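Local coordinates for NAD dependent epimerase/dehydratase family (uncultured archaeon MedDCM-OCT-S05-C57, PDB 5Y1F), which binds NAD+ and probably catalyses the NAD+-dependent oxidation of L-threonine at its 3-position, acting as a monomer, at residues Gly26-Ala38 and Ile181-Pro193. Numbering follows the deposited sequence.
Sequences GALGQIGTELVLA and IRYPGLISWKHKP. With NAD (nicotinamide-adenine-dinucleotide), chain B.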
loop_
_atom_site.group_PDB
_atom_site.type_symbol
_atom_site.label_atom_id
_atom_site.label_comp_id
_atom_site.label_asym_id
_atom_site.label_seq_id
_atom_site.Cartn_x
_atom_site.Cartn_y
_atom_site.Cartn_z
ATOM N N GLY A 26 11.117 0.999 -1.886
ATOM C CA GLY A 26 10.422 0.755 -0.647
ATOM C C GLY A 26 10.320 -0.721 -0.319
ATOM O O GLY A 26 9.343 -1.157 0.332
ATOM N N ALA A 27 11.326 -1.506 -0.761
ATOM C CA ALA A 27 11.217 -2.944 -0.756
ATOM C C ALA A 27 11.166 -3.579 0.613
ATOM O O ALA A 27 10.669 -4.716 0.687
ATOM C CB ALA A 27 12.364 -3.572 -1.542
ATOM N N LEU A 28 11.586 -2.889 1.644
ATOM C CA LEU A 28 11.617 -3.465 2.990
ATOM C C LEU A 28 10.365 -3.219 3.780
ATOM O O LEU A 28 10.261 -3.638 4.934
ATOM C CB LEU A 28 12.861 -2.996 3.771
ATOM C CG LEU A 28 14.196 -3.183 3.098
ATOM C CD1 LEU A 28 15.325 -2.566 3.921
ATOM C CD2 LEU A 28 14.438 -4.652 2.813
ATOM N N GLY A 29 9.418 -2.474 3.220
ATOM C CA GLY A 29 8.201 -2.103 3.926
ATOM C C GLY A 29 7.138 -3.178 3.932
ATOM O O GLY A 29 7.354 -4.355 3.548
ATOM N N GLN A 30 5.955 -2.806 4.420
ATOM C CA GLN A 30 4.887 -3.767 4.615
ATOM C C GLN A 30 4.515 -4.472 3.338
ATOM O O GLN A 30 4.391 -5.701 3.276
ATOM C CB GLN A 30 3.674 -3.083 5.252
ATOM C CG GLN A 30 2.660 -4.110 5.793
ATOM C CD GLN A 30 1.272 -3.554 6.059
ATOM O OE1 GLN A 30 1.021 -2.364 5.890
ATOM N NE2 GLN A 30 0.381 -4.376 6.476
ATOM N N ILE A 31 4.317 -3.697 2.295
ATOM C CA ILE A 31 3.960 -4.294 0.993
ATOM C C ILE A 31 5.165 -4.960 0.367
ATOM O O ILE A 31 5.107 -6.078 -0.144
ATOM C CB ILE A 31 3.334 -3.260 0.049
ATOM C CG1 ILE A 31 2.062 -2.683 0.648
ATOM C CG2 ILE A 31 3.091 -3.860 -1.320
ATOM C CD1 ILE A 31 1.376 -1.637 -0.232
ATOM N N GLY A 32 6.283 -4.257 0.320
ATOM C CA GLY A 32 7.475 -4.683 -0.389
ATOM C C GLY A 32 7.995 -6.006 0.106
ATOM O O GLY A 32 8.439 -6.831 -0.705
ATOM N N THR A 33 7.907 -6.264 1.408
ATOM C CA THR A 33 8.311 -7.546 1.991
ATOM C C THR A 33 7.655 -8.709 1.255
ATOM O O THR A 33 8.288 -9.751 0.986
ATOM C CB THR A 33 7.987 -7.554 3.516
ATOM O OG1 THR A 33 8.872 -6.625 4.182
ATOM C CG2 THR A 33 8.168 -8.967 4.131
ATOM N N GLU A 34 6.402 -8.542 0.895
ATOM C CA GLU A 34 5.641 -9.586 0.240
ATOM C C GLU A 34 5.648 -9.462 -1.266
ATOM O O GLU A 34 5.621 -10.492 -1.971
ATOM C CB GLU A 34 4.241 -9.633 0.808
ATOM C CG GLU A 34 4.351 -9.814 2.350
ATOM C CD GLU A 34 3.168 -10.431 3.011
ATOM O OE1 GLU A 34 2.787 -9.956 4.082
ATOM O OE2 GLU A 34 2.680 -11.459 2.506
ATOM N N LEU A 35 5.691 -8.241 -1.799
ATOM C CA LEU A 35 5.711 -8.069 -3.225
ATOM C C LEU A 35 6.994 -8.565 -3.872
ATOM O O LEU A 35 6.945 -9.198 -4.932
ATOM C CB LEU A 35 5.552 -6.606 -3.607
ATOM C CG LEU A 35 5.442 -6.335 -5.103
ATOM C CD1 LEU A 35 4.218 -6.928 -5.719
ATOM C CD2 LEU A 35 5.475 -4.831 -5.350
ATOM N N VAL A 36 8.136 -8.362 -3.218
ATOM C CA VAL A 36 9.394 -8.897 -3.738
ATOM C C VAL A 36 9.300 -10.412 -3.928
ATOM O O VAL A 36 9.662 -10.928 -5.004
ATOM C CB VAL A 36 10.573 -8.512 -2.855
ATOM C CG1 VAL A 36 11.808 -9.278 -3.247
ATOM C CG2 VAL A 36 10.818 -7.021 -2.941
ATOM N N LEU A 37 8.780 -11.121 -2.930
ATOM C CA LEU A 37 8.604 -12.556 -3.056
ATOM C C LEU A 37 7.691 -12.918 -4.188
ATOM O O LEU A 37 8.017 -13.841 -4.982
ATOM C CB LEU A 37 8.057 -13.141 -1.749
ATOM C CG LEU A 37 7.773 -14.657 -1.759
ATOM C CD1 LEU A 37 9.020 -15.450 -2.129
ATOM C CD2 LEU A 37 7.175 -15.117 -0.433
ATOM N N ALA A 38 6.545 -12.271 -4.312
ATOM C CA ALA A 38 5.619 -12.604 -5.354
ATOM C C ALA A 38 6.249 -12.368 -6.729
ATOM O O ALA A 38 6.017 -13.152 -7.660
ATOM C CB ALA A 38 4.342 -11.808 -5.201
ATOM N N ILE A 181 -3.091 1.837 -7.694
ATOM C CA ILE A 181 -4.272 1.454 -6.931
ATOM C C ILE A 181 -4.349 2.366 -5.729
ATOM O O ILE A 181 -3.311 2.619 -5.047
ATOM C CB ILE A 181 -4.170 0.002 -6.484
ATOM C CG1 ILE A 181 -4.238 -0.941 -7.687
ATOM C CG2 ILE A 181 -5.254 -0.342 -5.479
ATOM C CD1 ILE A 181 -3.836 -2.362 -7.386
ATOM N N ARG A 182 -5.563 2.803 -5.406
ATOM C CA ARG A 182 -5.832 3.466 -4.110
ATOM C C ARG A 182 -5.990 2.386 -3.040
ATOM O O ARG A 182 -7.088 1.961 -2.745
ATOM C CB ARG A 182 -7.102 4.292 -4.205
ATOM C CG ARG A 182 -6.984 5.514 -5.075
ATOM C CD ARG A 182 -8.317 6.107 -5.411
ATOM N NE ARG A 182 -8.171 7.350 -6.151
ATOM C CZ ARG A 182 -9.151 7.929 -6.833
ATOM N NH1 ARG A 182 -10.369 7.363 -6.914
ATOM N NH2 ARG A 182 -8.931 9.085 -7.431
ATOM N N TYR A 183 -4.898 1.893 -2.481
ATOM C CA TYR A 183 -5.056 0.782 -1.560
ATOM C C TYR A 183 -5.872 1.228 -0.362
ATOM O O TYR A 183 -5.691 2.323 0.163
ATOM C CB TYR A 183 -3.720 0.227 -1.025
ATOM C CG TYR A 183 -2.776 -0.385 -2.006
ATOM C CD1 TYR A 183 -3.085 -1.549 -2.682
ATOM C CD2 TYR A 183 -1.472 0.086 -2.111
ATOM C CE1 TYR A 183 -2.119 -2.205 -3.450
ATOM C CE2 TYR A 183 -0.515 -0.580 -2.859
ATOM C CZ TYR A 183 -0.856 -1.707 -3.550
ATOM O OH TYR A 183 0.164 -2.380 -4.222
ATOM N N PRO A 184 -6.731 0.338 0.123
ATOM C CA PRO A 184 -7.305 0.449 1.455
ATOM C C PRO A 184 -6.288 0.132 2.526
ATOM O O PRO A 184 -5.095 -0.099 2.235
ATOM C CB PRO A 184 -8.482 -0.463 1.410
ATOM C CG PRO A 184 -8.053 -1.540 0.522
ATOM C CD PRO A 184 -7.108 -0.942 -0.483
ATOM N N GLY A 185 -6.711 0.069 3.770
ATOM C CA GLY A 185 -5.809 -0.363 4.832
ATOM C C GLY A 185 -5.384 -1.796 4.598
ATOM O O GLY A 185 -6.258 -2.638 4.402
ATOM N N LEU A 186 -4.106 -2.120 4.722
ATOM C CA LEU A 186 -3.612 -3.462 4.399
ATOM C C LEU A 186 -3.191 -4.170 5.667
ATOM O O LEU A 186 -2.512 -3.610 6.528
ATOM C CB LEU A 186 -2.489 -3.433 3.379
ATOM C CG LEU A 186 -2.824 -2.755 2.066
ATOM C CD1 LEU A 186 -1.666 -2.828 1.102
ATOM C CD2 LEU A 186 -4.071 -3.295 1.437
ATOM N N ILE A 187 -3.534 -5.461 5.748
ATOM C CA ILE A 187 -3.269 -6.266 6.938
ATOM C C ILE A 187 -2.379 -7.431 6.553
ATOM O O ILE A 187 -2.609 -8.096 5.547
ATOM C CB ILE A 187 -4.598 -6.796 7.508
ATOM C CG1 ILE A 187 -5.456 -5.614 7.996
ATOM C CG2 ILE A 187 -4.390 -7.789 8.615
ATOM C CD1 ILE A 187 -6.923 -5.935 8.241
ATOM N N SER A 188 -1.310 -7.636 7.315
ATOM C CA SER A 188 -0.356 -8.693 7.055
ATOM C C SER A 188 0.294 -9.077 8.373
ATOM O O SER A 188 0.269 -8.289 9.324
ATOM C CB SER A 188 0.713 -8.219 6.070
ATOM O OG SER A 188 1.499 -7.189 6.665
ATOM N N TRP A 189 0.924 -10.254 8.366
ATOM C CA TRP A 189 1.704 -10.734 9.536
ATOM C C TRP A 189 3.170 -10.793 9.273
ATOM O O TRP A 189 3.935 -10.869 10.243
ATOM C CB TRP A 189 1.187 -12.060 10.033
ATOM C CG TRP A 189 1.226 -13.150 8.992
ATOM C CD1 TRP A 189 0.275 -13.479 8.112
ATOM C CD2 TRP A 189 2.357 -13.965 8.693
ATOM N NE1 TRP A 189 0.717 -14.463 7.273
ATOM C CE2 TRP A 189 2.019 -14.747 7.587
ATOM C CE3 TRP A 189 3.636 -14.078 9.247
ATOM C CZ2 TRP A 189 2.900 -15.718 7.048
ATOM C CZ3 TRP A 189 4.525 -15.005 8.696
ATOM C CH2 TRP A 189 4.142 -15.801 7.602
ATOM N N LYS A 190 3.630 -10.749 8.050
ATOM C CA LYS A 190 5.075 -10.907 7.780
ATOM C C LYS A 190 5.934 -9.723 8.145
ATOM O O LYS A 190 7.141 -9.852 8.291
ATOM C CB LYS A 190 5.344 -11.226 6.332
ATOM C CG LYS A 190 4.988 -12.644 5.954
ATOM C CD LYS A 190 5.484 -12.945 4.553
ATOM C CE LYS A 190 5.382 -14.422 4.268
ATOM N NZ LYS A 190 5.807 -14.689 2.864
ATOM N N HIS A 191 5.335 -8.554 8.312
ATOM C CA HIS A 191 6.045 -7.353 8.705
ATOM C C HIS A 191 5.499 -6.851 10.043
ATOM O O HIS A 191 4.288 -6.939 10.299
ATOM C CB HIS A 191 5.800 -6.340 7.599
ATOM C CG HIS A 191 6.661 -5.127 7.710
ATOM N ND1 HIS A 191 7.895 -5.018 7.127
ATOM C CD2 HIS A 191 6.364 -3.900 8.185
ATOM C CE1 HIS A 191 8.372 -3.802 7.335
ATOM N NE2 HIS A 191 7.438 -3.088 7.922
ATOM N N LYS A 192 6.381 -6.401 10.921
ATOM C CA LYS A 192 5.938 -5.807 12.172
ATOM C C LYS A 192 5.137 -4.545 11.891
ATOM O O LYS A 192 5.443 -3.776 10.939
ATOM C CB LYS A 192 7.116 -5.463 13.111
ATOM C CG LYS A 192 8.008 -6.622 13.531
ATOM C CD LYS A 192 7.223 -7.710 14.218
ATOM C CE LYS A 192 7.005 -7.441 15.703
ATOM N NZ LYS A 192 6.595 -8.677 16.450
ATOM N N PRO A 193 4.099 -4.322 12.702
ATOM C CA PRO A 193 3.337 -3.096 12.457
ATOM C C PRO A 193 4.118 -1.818 12.658
ATOM O O PRO A 193 4.951 -1.731 13.554
ATOM C CB PRO A 193 2.174 -3.190 13.447
ATOM C CG PRO A 193 2.598 -4.173 14.490
ATOM C CD PRO A 193 3.569 -5.118 13.824
HETATM P PA NAD B . 6.072 1.240 4.470
HETATM O O1A NAD B . 5.957 -0.111 5.198
HETATM O O2A NAD B . 6.305 2.493 5.340
HETATM O O5B NAD B . 7.275 1.068 3.393
HETATM C C5B NAD B . 7.816 2.208 2.759
HETATM C C4B NAD B . 9.295 2.004 2.612
HETATM O O4B NAD B . 9.741 3.248 2.045
HETATM C C3B NAD B . 10.029 1.817 3.929
HETATM O O3B NAD B . 10.723 0.592 3.886
HETATM C C2B NAD B . 10.969 3.029 4.001
HETATM O O2B NAD B . 12.287 2.767 4.516
HETATM C C1B NAD B . 11.037 3.472 2.554
HETATM N N9A NAD B . 11.398 4.901 2.462
HETATM C C8A NAD B . 10.990 5.900 3.270
HETATM N N7A NAD B . 11.596 7.041 2.950
HETATM C C5A NAD B . 12.428 6.738 1.954
HETATM C C6A NAD B . 13.397 7.501 1.157
HETATM N N6A NAD B . 13.600 8.823 1.377
HETATM N N1A NAD B . 14.043 6.866 0.184
HETATM C C2A NAD B . 13.884 5.568 -0.009
HETATM N N3A NAD B . 13.015 4.809 0.659
HETATM C C4A NAD B . 12.291 5.353 1.627
HETATM O O3 NAD B . 4.815 1.534 3.524
HETATM P PN NAD B . 3.828 0.444 2.859
HETATM O O1N NAD B . 4.619 -0.789 2.403
HETATM O O2N NAD B . 2.665 0.190 3.798
HETATM O O5D NAD B . 3.312 1.282 1.574
HETATM C C5D NAD B . 3.960 1.146 0.349
HETATM C C4D NAD B . 3.168 2.019 -0.634
HETATM O O4D NAD B . 1.765 1.641 -0.596
HETATM C C3D NAD B . 3.245 3.497 -0.321
HETATM O O3D NAD B . 3.099 4.239 -1.562
HETATM C C2D NAD B . 1.949 3.738 0.476
HETATM O O2D NAD B . 1.526 5.120 0.375
HETATM C C1D NAD B . 0.990 2.774 -0.245
HETATM N N1N NAD B . -0.154 2.390 0.608
HETATM C C2N NAD B . -0.041 1.513 1.652
HETATM C C3N NAD B . -1.132 1.191 2.426
HETATM C C7N NAD B . -1.072 0.187 3.572
HETATM O O7N NAD B . -2.061 0.009 4.232
HETATM N N7N NAD B . 0.025 -0.491 3.791
HETATM C C4N NAD B . -2.359 1.763 2.135
HETATM C C5N NAD B . -2.457 2.686 1.107
HETATM C C6N NAD B . -1.336 2.977 0.355
HETATM O O HOH W 1 3.738 -7.617 5.246
HETATM O O HOH W 2 9.687 -7.164 7.320
HETATM O O HOH W 3 1.481 -11.521 5.860
#
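Leu28 meets His191 through its carbonyl oxygen, which lies at the edge of the imidazole, O to CE1 3.1 Å. Gly29 follows, where any CB would clash with the NAD ribose-phosphate oxygen O5B; the flat His191 ring lets the backbone of Gly29 and Gln30 lie over one face. Gln30 CA rests there in a CH-pi contact, 3.9 Å from the His191 ring centroid, and Gln30 N donates to NAD O1A (2.8 Å). With CG anti to the backbone N (chi1 -166°) and the chain extended beyond it, the Gln30 amide spans to the strand: NE2 donates to Leu186 O (3.0 Å, 163°) from above that carbonyl's plane, while OE1 accepts from the nicotinamide amide nitrogen N7N. Leu186 N holds the carboxamide's O7N. A leucine in place of Gln30 would probably leave Leu186 O without this donor and N7N without its acceptor, the carboxamide less firmly fixed. Ile31 N donates to O1N in a nearly straight bond (175°); its apolar side chain is long enough for CD1 to touch Tyr183 CE2 (3.4 Å) and Leu186 CD1 (3.5 Å) and abut the nicotinamide ribose. Thr33 suits a double role: OG1 donates to Gly29 O and accepts weakly from His191 ND1 (3.5 Å). Glu34 packs its chain on the Lys190 methylenes, Lys190 NZ lying beyond salt-bridge range of OE2 (4.5 Å), while carboxylate OE1 accepts from two waters: one also bridges Gln30 O and Ser188 OG, the other Trp189 N. Gly26, Gly29 and Gly32 form the Rossmann-fold GxxGxxG motif, which brings the pyrophosphate close to the N-terminal end of helix 30-43, here joined to the nicotinamide-binding strand 185-187, as in short-chain dehydrogenases and epimerases.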